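Local coordinates for filamentation induced by cAMP protein Fic (Desulfovibrio alaskensis, PDB 4RGL) that is a mostly helical protein of the Fic/DOC family that also carries a C-terminal domain of the helix-turn-helix clan, at residues Pro16-Val19 with Asn20-Glu24. Sequence-based numbering, arbitrary orientation.
Sequences PAIV and NLVAE
Asn20 reaches back one turn to Pro16 at the start of helix 16-32, where i to i+4 backbone bonding of an alpha-helix sets in and a side-chain amide adds to it. Followed outward, the Asn20 side chain first brings CB to 3.6 Å from Pro16 O. Its CG lies anti to the carbonyl carbon and beside the backbone N (chi1 -83°), a torsion that sets CG 3.5 Å from Pro16 O. The second torsion then turns the amide about the CB-CG bond so that ND2, at the tip, faces this oxygen. There ND2 donates to Pro16 O at 2.6 Å, with an N-H...O angle of 164°. The acceptor lies close to the amide plane of Asn20, whereas the donor is tilted 30° from the carbonyl plane of Pro16. The same oxygen also receives a weak bond from Asn20 N at 3.3 Å, so Pro16 O takes one side-chain bond and a weak main-chain one from a single residue.

Regular helical bonding follows: Leu21 N donates to Ala17 O, Val22 N to Ile18 O at 2.8 Å, and Ala23 N to Val19 O. Apolar contact between the segments comes from methyl groups one turn apart, Ile18 CG2 and Val22 CG2, at 4.0 Å.

The exposed side of the helix carries Pro16, Val19, Asn20 and Ala23; another side is turned to helix 238-257, where Ala17 touches Glu242, Ile18 meets Val241, and Leu21 packs on Leu245 and Arg249. Glu24 ties the next turn to that helix through a salt bridge with Arg253. Within its own helix, Leu21 CG lies 3.3 Å from Ala17 O, and Leu21 CD1 3.6 Å from the same Ala17 O.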
loop_
_atom_site.group_PDB
_atom_site.type_symbol
_atom_site.label_atom_id
_atom_site.label_comp_id
_atom_site.label_asym_id
_atom_site.label_seq_id
_atom_site.Cartn_x
_atom_site.Cartn_y
_atom_site.Cartn_z
ATOM N N PRO A 16 -9.514 -26.123 -9.530
ATOM C CA PRO A 16 -9.493 -26.423 -8.081
ATOM C C PRO A 16 -8.476 -25.560 -7.310
ATOM O O PRO A 16 -8.653 -25.334 -6.119
ATOM C CB PRO A 16 -9.105 -27.913 -8.028
ATOM C CG PRO A 16 -8.632 -28.255 -9.418
ATOM C CD PRO A 16 -9.353 -27.349 -10.335
ATOM N N ALA A 17 -7.427 -25.075 -7.989
ATOM C CA ALA A 17 -6.434 -24.205 -7.355
ATOM C C ALA A 17 -7.042 -22.836 -7.009
ATOM O O ALA A 17 -6.759 -22.295 -5.937
ATOM C CB ALA A 17 -5.231 -24.029 -8.267
ATOM N N ILE A 18 -7.920 -22.292 -7.906
ATOM C CA ILE A 18 -8.576 -20.992 -7.692
ATOM C C ILE A 18 -9.487 -21.047 -6.455
ATOM O O ILE A 18 -9.370 -20.192 -5.577
ATOM C CB ILE A 18 -9.373 -20.537 -8.960
ATOM C CG1 ILE A 18 -8.416 -19.991 -10.046
ATOM C CG2 ILE A 18 -10.444 -19.481 -8.594
ATOM C CD1 ILE A 18 -9.135 -19.646 -11.454
ATOM N N VAL A 19 -10.386 -22.065 -6.377
ATOM C CA VAL A 19 -11.349 -22.163 -5.268
ATOM C C VAL A 19 -10.601 -22.296 -3.920
ATOM O O VAL A 19 -11.028 -21.709 -2.930
ATOM C CB VAL A 19 -12.376 -23.319 -5.463
ATOM C CG1 VAL A 19 -13.198 -23.112 -6.734
ATOM C CG2 VAL A 19 -11.690 -24.681 -5.476
ATOM N N ASN A 20 -9.438 -22.989 -3.915
ATOM C CA ASN A 20 -8.621 -23.131 -2.706
ATOM C C ASN A 20 -7.972 -21.788 -2.324
ATOM O O ASN A 20 -7.870 -21.466 -1.132
ATOM C CB ASN A 20 -7.551 -24.210 -2.897
ATOM C CG ASN A 20 -8.060 -25.614 -2.659
ATOM O OD1 ASN A 20 -7.936 -26.166 -1.561
ATOM N ND2 ASN A 20 -8.667 -26.212 -3.673
ATOM N N LEU A 21 -7.578 -20.987 -3.332
ATOM C CA LEU A 21 -6.992 -19.661 -3.083
ATOM C C LEU A 21 -8.060 -18.684 -2.608
ATOM O O LEU A 21 -7.822 -17.934 -1.666
ATOM C CB LEU A 21 -6.296 -19.125 -4.340
ATOM C CG LEU A 21 -4.954 -19.785 -4.681
ATOM C CD1 LEU A 21 -4.520 -19.439 -6.077
ATOM C CD2 LEU A 21 -3.872 -19.400 -3.665
ATOM N N VAL A 22 -9.276 -18.761 -3.198
ATOM C CA VAL A 22 -10.408 -17.926 -2.782
ATOM C C VAL A 22 -10.800 -18.282 -1.336
ATOM O O VAL A 22 -10.992 -17.387 -0.512
ATOM C CB VAL A 22 -11.615 -18.076 -3.757
ATOM C CG1 VAL A 22 -12.856 -17.376 -3.212
ATOM C CG2 VAL A 22 -11.263 -17.547 -5.146
ATOM N N ALA A 23 -10.820 -19.588 -1.014
ATOM C CA ALA A 23 -11.138 -20.061 0.326
ATOM C C ALA A 23 -10.128 -19.553 1.340
ATOM O O ALA A 23 -10.517 -19.098 2.420
ATOM C CB ALA A 23 -11.177 -21.578 0.347
ATOM N N GLU A 24 -8.824 -19.616 1.002
ATOM C CA GLU A 24 -7.786 -19.198 1.932
ATOM C C GLU A 24 -7.799 -17.663 2.103
ATOM O O GLU A 24 -7.831 -17.180 3.238
ATOM C CB GLU A 24 -6.400 -19.689 1.477
ATOM C CG GLU A 24 -5.321 -19.518 2.550
ATOM C CD GLU A 24 -3.949 -20.058 2.185
ATOM O OE1 GLU A 24 -3.857 -20.856 1.221
ATOM O OE2 GLU A 24 -2.965 -19.685 2.868
#